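Local coordinates for protein soluble cytochrome b558 (Ectothiorhodospira shaposhnikovii, PDB 1CXY) that binds a protoporphyrin IX heme as a bacterial homologue of cytochrome b5 and probably serves as a small soluble electron carrier, at residues W25-Y38 against A74-L86. Sequence-based numbering, arbitrary orientation.
Sequences WMAIHGKVYDLTPY and AARLLQRYLIGTL. With HEM (protoporphyrin IX containing Fe), chain B.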
loop_
_atom_site.group_PDB
_atom_site.type_symbol
_atom_site.label_atom_id
_atom_site.label_comp_id
_atom_site.label_asym_id
_atom_site.label_seq_id
_atom_site.Cartn_x
_atom_site.Cartn_y
_atom_site.Cartn_z
ATOM N N TRP A 25 0.183 -5.291 -4.171
ATOM C CA TRP A 25 0.390 -5.387 -2.713
ATOM C C TRP A 25 1.436 -4.350 -2.317
ATOM O O TRP A 25 2.274 -3.926 -3.137
ATOM C CB TRP A 25 0.925 -6.768 -2.326
ATOM C CG TRP A 25 -0.039 -7.916 -2.438
ATOM C CD1 TRP A 25 -1.244 -7.994 -3.062
ATOM C CD2 TRP A 25 0.207 -9.233 -1.904
ATOM N NE1 TRP A 25 -1.797 -9.259 -2.936
ATOM C CE2 TRP A 25 -0.893 -10.036 -2.234
ATOM C CE3 TRP A 25 1.269 -9.775 -1.170
ATOM C CZ2 TRP A 25 -0.961 -11.384 -1.887
ATOM C CZ3 TRP A 25 1.207 -11.115 -0.796
ATOM C CH2 TRP A 25 0.084 -11.886 -1.153
ATOM N N MET A 26 1.370 -3.859 -1.083
ATOM C CA MET A 26 2.443 -2.973 -0.620
ATOM C C MET A 26 2.849 -3.347 0.803
ATOM O O MET A 26 2.039 -3.949 1.487
ATOM C CB MET A 26 2.034 -1.500 -0.520
ATOM C CG MET A 26 1.678 -0.908 -1.859
ATOM S SD MET A 26 1.279 0.843 -1.661
ATOM C CE MET A 26 0.643 1.093 -3.332
ATOM N N ALA A 27 4.037 -2.931 1.192
ATOM C CA ALA A 27 4.448 -3.094 2.593
ATOM C C ALA A 27 4.567 -1.660 3.141
ATOM O O ALA A 27 5.224 -0.799 2.531
ATOM C CB ALA A 27 5.755 -3.848 2.747
ATOM N N ILE A 28 3.920 -1.365 4.250
ATOM C CA ILE A 28 3.936 -0.034 4.885
ATOM C C ILE A 28 4.051 -0.263 6.397
ATOM O O ILE A 28 3.267 -1.045 6.944
ATOM C CB ILE A 28 2.670 0.781 4.607
ATOM C CG1 ILE A 28 2.566 1.159 3.128
ATOM C CG2 ILE A 28 2.606 2.065 5.444
ATOM C CD1 ILE A 28 1.176 1.602 2.699
ATOM N N HIS A 29 5.035 0.365 7.054
ATOM C CA HIS A 29 5.201 0.167 8.493
ATOM C C HIS A 29 5.279 -1.286 8.930
ATOM O O HIS A 29 4.673 -1.668 9.950
ATOM C CB HIS A 29 4.042 0.857 9.241
ATOM C CG HIS A 29 4.100 2.353 9.145
ATOM N ND1 HIS A 29 5.278 3.037 9.309
ATOM C CD2 HIS A 29 3.127 3.268 8.939
ATOM C CE1 HIS A 29 5.025 4.332 9.162
ATOM N NE2 HIS A 29 3.758 4.494 8.905
ATOM N N GLY A 30 5.993 -2.123 8.180
ATOM C CA GLY A 30 6.155 -3.528 8.528
ATOM C C GLY A 30 4.901 -4.377 8.325
ATOM O O GLY A 30 4.915 -5.527 8.789
ATOM N N LYS A 31 3.853 -3.874 7.706
ATOM C CA LYS A 31 2.622 -4.631 7.482
ATOM C C LYS A 31 2.436 -4.747 5.962
ATOM O O LYS A 31 2.923 -3.912 5.202
ATOM C CB LYS A 31 1.398 -4.017 8.152
ATOM C CG LYS A 31 1.477 -4.081 9.679
ATOM C CD LYS A 31 0.430 -3.213 10.363
ATOM C CE LYS A 31 0.795 -1.738 10.338
ATOM N NZ LYS A 31 1.954 -1.401 11.202
ATOM N N VAL A 32 1.754 -5.820 5.573
ATOM C CA VAL A 32 1.502 -6.093 4.162
ATOM C C VAL A 32 0.025 -5.949 3.840
ATOM O O VAL A 32 -0.860 -6.381 4.581
ATOM C CB VAL A 32 2.016 -7.501 3.787
ATOM C CG1 VAL A 32 1.675 -7.819 2.323
ATOM C CG2 VAL A 32 3.528 -7.577 3.975
ATOM N N TYR A 33 -0.258 -5.245 2.731
ATOM C CA TYR A 33 -1.624 -4.927 2.352
ATOM C C TYR A 33 -1.897 -5.353 0.908
ATOM O O TYR A 33 -1.063 -5.128 0.020
ATOM C CB TYR A 33 -1.799 -3.385 2.384
ATOM C CG TYR A 33 -1.514 -2.767 3.738
ATOM C CD1 TYR A 33 -0.216 -2.429 4.092
ATOM C CD2 TYR A 33 -2.535 -2.612 4.668
ATOM C CE1 TYR A 33 0.068 -1.889 5.344
ATOM C CE2 TYR A 33 -2.252 -2.067 5.923
ATOM C CZ TYR A 33 -0.963 -1.740 6.242
ATOM O OH TYR A 33 -0.688 -1.226 7.498
ATOM N N ASP A 34 -3.069 -5.880 0.634
ATOM C CA ASP A 34 -3.473 -6.236 -0.728
ATOM C C ASP A 34 -4.451 -5.156 -1.196
ATOM O O ASP A 34 -5.605 -5.092 -0.787
ATOM C CB ASP A 34 -4.112 -7.623 -0.748
ATOM C CG ASP A 34 -4.645 -7.953 -2.140
ATOM O OD1 ASP A 34 -4.618 -7.102 -3.044
ATOM O OD2 ASP A 34 -5.074 -9.128 -2.274
ATOM N N LEU A 35 -3.867 -4.184 -1.909
ATOM C CA LEU A 35 -4.597 -2.979 -2.281
ATOM C C LEU A 35 -5.232 -2.987 -3.651
ATOM O O LEU A 35 -5.811 -1.989 -4.117
ATOM C CB LEU A 35 -3.584 -1.822 -2.137
ATOM C CG LEU A 35 -3.245 -1.480 -0.676
ATOM C CD1 LEU A 35 -1.915 -0.745 -0.543
ATOM C CD2 LEU A 35 -4.366 -0.640 -0.064
ATOM N N THR A 36 -5.247 -4.162 -4.289
ATOM C CA THR A 36 -5.828 -4.310 -5.630
ATOM C C THR A 36 -7.226 -3.744 -5.788
ATOM O O THR A 36 -7.486 -2.913 -6.687
ATOM C CB THR A 36 -5.787 -5.779 -6.079
ATOM O OG1 THR A 36 -4.474 -6.287 -5.846
ATOM C CG2 THR A 36 -6.100 -5.887 -7.567
ATOM N N PRO A 37 -8.180 -4.051 -4.915
ATOM C CA PRO A 37 -9.529 -3.516 -4.981
ATOM C C PRO A 37 -9.547 -2.008 -4.737
ATOM O O PRO A 37 -10.404 -1.317 -5.307
ATOM C CB PRO A 37 -10.321 -4.250 -3.878
ATOM C CG PRO A 37 -9.225 -4.660 -2.927
ATOM C CD PRO A 37 -8.079 -5.050 -3.832
ATOM N N TYR A 38 -8.603 -1.485 -3.977
ATOM C CA TYR A 38 -8.629 -0.046 -3.671
ATOM C C TYR A 38 -8.099 0.825 -4.786
ATOM O O TYR A 38 -8.535 1.970 -4.924
ATOM C CB TYR A 38 -7.854 0.197 -2.361
ATOM C CG TYR A 38 -7.937 1.664 -1.965
ATOM C CD1 TYR A 38 -6.875 2.522 -2.218
ATOM C CD2 TYR A 38 -9.128 2.174 -1.476
ATOM C CE1 TYR A 38 -7.001 3.874 -1.927
ATOM C CE2 TYR A 38 -9.252 3.523 -1.175
ATOM C CZ TYR A 38 -8.183 4.362 -1.419
ATOM O OH TYR A 38 -8.324 5.700 -1.134
ATOM N N ALA A 74 -7.942 8.104 6.010
ATOM C CA ALA A 74 -7.152 7.275 5.089
ATOM C C ALA A 74 -6.449 6.133 5.802
ATOM O O ALA A 74 -6.357 5.038 5.225
ATOM C CB ALA A 74 -6.139 8.142 4.343
ATOM N N ALA A 75 -5.961 6.302 7.012
ATOM C CA ALA A 75 -5.278 5.254 7.772
ATOM C C ALA A 75 -6.244 4.150 8.170
ATOM O O ALA A 75 -5.876 2.963 8.074
ATOM C CB ALA A 75 -4.592 5.844 8.999
ATOM N N ARG A 76 -7.502 4.494 8.440
ATOM C CA ARG A 76 -8.527 3.473 8.701
ATOM C C ARG A 76 -8.835 2.692 7.438
ATOM O O ARG A 76 -9.004 1.463 7.472
ATOM C CB ARG A 76 -9.757 4.126 9.334
ATOM C CG ARG A 76 -9.381 4.630 10.733
ATOM C CD ARG A 76 -10.587 5.208 11.453
ATOM N NE ARG A 76 -11.361 6.186 10.727
ATOM C CZ ARG A 76 -11.336 7.513 10.836
ATOM N NH1 ARG A 76 -10.529 8.153 11.661
ATOM N NH2 ARG A 76 -12.175 8.244 10.096
ATOM N N LEU A 77 -8.867 3.399 6.300
ATOM C CA LEU A 77 -9.126 2.722 5.036
ATOM C C LEU A 77 -7.962 1.800 4.686
ATOM O O LEU A 77 -8.201 0.668 4.249
ATOM C CB LEU A 77 -9.351 3.717 3.902
ATOM C CG LEU A 77 -10.577 4.626 3.955
ATOM C CD1 LEU A 77 -10.540 5.528 2.718
ATOM C CD2 LEU A 77 -11.864 3.816 3.975
ATOM N N LEU A 78 -6.715 2.223 4.905
ATOM C CA LEU A 78 -5.559 1.372 4.615
ATOM C C LEU A 78 -5.626 0.077 5.424
ATOM O O LEU A 78 -5.420 -0.999 4.889
ATOM C CB LEU A 78 -4.236 2.099 4.917
ATOM C CG LEU A 78 -2.960 1.230 4.901
ATOM C CD1 LEU A 78 -2.727 0.605 3.515
ATOM C CD2 LEU A 78 -1.722 2.007 5.313
ATOM N N GLN A 79 -5.954 0.201 6.726
ATOM C CA GLN A 79 -5.968 -0.994 7.573
ATOM C C GLN A 79 -6.926 -2.071 7.126
ATOM O O GLN A 79 -6.623 -3.272 7.288
ATOM C CB GLN A 79 -6.252 -0.646 9.059
ATOM C CG GLN A 79 -5.719 -1.827 9.914
ATOM C CD GLN A 79 -6.123 -1.652 11.375
ATOM O OE1 GLN A 79 -7.219 -2.048 11.743
ATOM N NE2 GLN A 79 -5.242 -1.063 12.161
ATOM N N ARG A 80 -8.039 -1.742 6.504
ATOM C CA ARG A 80 -8.978 -2.726 5.975
ATOM C C ARG A 80 -8.286 -3.653 4.978
ATOM O O ARG A 80 -8.712 -4.796 4.902
ATOM C CB ARG A 80 -10.154 -2.014 5.306
ATOM C CG ARG A 80 -11.184 -2.882 4.605
ATOM N N TYR A 81 -7.272 -3.213 4.240
ATOM C CA TYR A 81 -6.656 -4.070 3.214
ATOM C C TYR A 81 -5.486 -4.859 3.767
ATOM O O TYR A 81 -4.773 -5.533 3.024
ATOM C CB TYR A 81 -6.222 -3.155 2.043
ATOM C CG TYR A 81 -7.435 -2.494 1.422
ATOM C CD1 TYR A 81 -7.691 -1.150 1.713
ATOM C CD2 TYR A 81 -8.324 -3.218 0.641
ATOM C CE1 TYR A 81 -8.811 -0.539 1.188
ATOM C CE2 TYR A 81 -9.451 -2.598 0.101
ATOM C CZ TYR A 81 -9.680 -1.266 0.411
ATOM O OH TYR A 81 -10.803 -0.633 -0.082
ATOM N N LEU A 82 -5.296 -4.878 5.092
ATOM C CA LEU A 82 -4.221 -5.628 5.725
ATOM C C LEU A 82 -4.317 -7.113 5.407
ATOM O O LEU A 82 -5.408 -7.687 5.469
ATOM C CB LEU A 82 -4.345 -5.506 7.261
ATOM C CG LEU A 82 -3.279 -6.253 8.075
ATOM C CD1 LEU A 82 -1.943 -5.567 7.839
ATOM C CD2 LEU A 82 -3.655 -6.201 9.561
ATOM N N ILE A 83 -3.215 -7.785 5.057
ATOM C CA ILE A 83 -3.261 -9.243 4.920
ATOM C C ILE A 83 -2.182 -9.938 5.746
ATOM O O ILE A 83 -2.236 -11.169 5.888
ATOM C CB ILE A 83 -3.189 -9.737 3.462
ATOM C CG1 ILE A 83 -1.901 -9.246 2.782
ATOM C CG2 ILE A 83 -4.412 -9.272 2.666
ATOM C CD1 ILE A 83 -1.586 -9.922 1.446
ATOM N N GLY A 84 -1.204 -9.221 6.285
ATOM C CA GLY A 84 -0.157 -9.873 7.091
ATOM C C GLY A 84 0.946 -8.907 7.498
ATOM O O GLY A 84 0.794 -7.694 7.387
ATOM N N THR A 85 2.017 -9.477 8.061
ATOM C CA THR A 85 3.167 -8.670 8.458
ATOM C C THR A 85 4.378 -9.035 7.602
ATOM O O THR A 85 4.398 -10.050 6.900
ATOM C CB THR A 85 3.560 -8.874 9.933
ATOM O OG1 THR A 85 3.897 -10.253 10.116
ATOM C CG2 THR A 85 2.391 -8.504 10.840
ATOM N N LEU A 86 5.373 -8.171 7.641
ATOM C CA LEU A 86 6.603 -8.344 6.883
ATOM C C LEU A 86 7.685 -8.973 7.750
ATOM O O LEU A 86 7.831 -8.495 8.896
ATOM C CB LEU A 86 7.016 -6.947 6.401
ATOM C CG LEU A 86 8.028 -6.833 5.273
ATOM C CD1 LEU A 86 7.468 -7.466 4.009
ATOM C CD2 LEU A 86 8.437 -5.391 5.077
HETATM C CHA HEM B . -4.935 11.239 -1.118
HETATM C CHB HEM B . -0.523 9.830 -2.510
HETATM C CHC HEM B . -1.459 5.379 -0.871
HETATM C CHD HEM B . -5.828 6.811 0.637
HETATM C C1A HEM B . -3.707 11.215 -1.734
HETATM C C2A HEM B . -3.143 12.270 -2.554
HETATM C C3A HEM B . -1.911 11.880 -2.909
HETATM C C4A HEM B . -1.687 10.555 -2.348
HETATM C CMA HEM B . -0.871 12.622 -3.778
HETATM C CAA HEM B . -3.828 13.618 -2.885
HETATM C CBA HEM B . -3.171 14.878 -2.230
HETATM C CGA HEM B . -3.501 15.022 -0.772
HETATM O O1A HEM B . -4.511 14.415 -0.333
HETATM O O2A HEM B . -2.788 15.751 -0.035
HETATM C C1B HEM B . -0.373 8.502 -2.144
HETATM C C2B HEM B . 0.818 7.711 -2.318
HETATM C C3B HEM B . 0.572 6.491 -1.837
HETATM C C4B HEM B . -0.801 6.472 -1.389
HETATM C CMB HEM B . 2.136 8.279 -2.905
HETATM C CAB HEM B . 1.536 5.286 -1.770
HETATM C CBB HEM B . 1.591 4.457 -0.727
HETATM C C1C HEM B . -2.724 5.377 -0.333
HETATM C C2C HEM B . -3.385 4.239 0.263
HETATM C C3C HEM B . -4.592 4.631 0.698
HETATM C C4C HEM B . -4.714 6.053 0.384
HETATM C CMC HEM B . -2.719 2.850 0.360
HETATM C CAC HEM B . -5.700 3.873 1.454
HETATM C CBC HEM B . -6.070 2.635 1.194
HETATM C C1D HEM B . -5.945 8.148 0.306
HETATM C C2D HEM B . -7.041 8.990 0.708
HETATM C C3D HEM B . -6.787 10.212 0.230
HETATM C C4D HEM B . -5.532 10.171 -0.476
HETATM C CMD HEM B . -8.262 8.506 1.528
HETATM C CAD HEM B . -7.607 11.517 0.419
HETATM C CBD HEM B . -6.843 12.426 1.425
HETATM C CGD HEM B . -6.605 11.809 2.779
HETATM O O1D HEM B . -5.476 11.835 3.311
HETATM O O2D HEM B . -7.593 11.308 3.390
HETATM N NA HEM B . -2.807 10.164 -1.654
HETATM N NB HEM B . -1.364 7.723 -1.560
HETATM N NC HEM B . -3.577 6.460 -0.266
HETATM N ND HEM B . -5.016 8.895 -0.400
HETATM FE FE HEM B . -3.169 8.314 -0.929
HETATM O O HOH W 1 6.878 -6.285 10.747
HETATM O O HOH W 2 -11.840 -0.404 -2.729
#
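Val-32 of strand 31-34 faces both Ile-83 and Gly-84 of strand 82-85, a classic beta bulge in the antiparallel pairing. Val-32 N meets Gly-84 O almost straight (2.8 Å), while Val-32 O takes the N-H of Ile-83 and, weakly, that of Gly-84. Leu-86 N to Gly-30 O and Asp-34 N to Tyr-81 O extend the pairing beyond the bulge at its two ends.

Three CH-pi contacts join side chains across the segments. Leu-78 CD1 lies over one face of the Tyr-33 ring, 3.5 Å from its centroid. With CG1 set between backbone N and carbonyl carbon (chi1 58°), Ile-83 sends CD1 over the six-membered ring of Trp-25, only 5° off the normal. Nearer the heme, Tyr-38 CB sits over the Tyr-81 ring, 3.9 Å from the centroid.

Van der Waals contacts add to these: Leu-78 CD2 meets Ile-28 CD1 tip to tip, Val-32 CG2 touches Leu-86 CD1 at 3.9 Å, and Pro-37 CG and Leu-35 CD2 also touch the Tyr-81 ring. A water lies 2.9 Å from Tyr-81 OH. Replacing Tyr-81 with an alanine would probably open a gap beneath Pro-37 and Tyr-38 and leave the latter freer to shift.

Tyr-38 lays one ring face against heme CBC (3.5 Å from CD1), and Leu-78 CA approaches the same vinyl carbon. The contact thus joins the cytochrome b5 sheet to an apolar wall of the heme pocket, with polar bonding confined largely to the backbone.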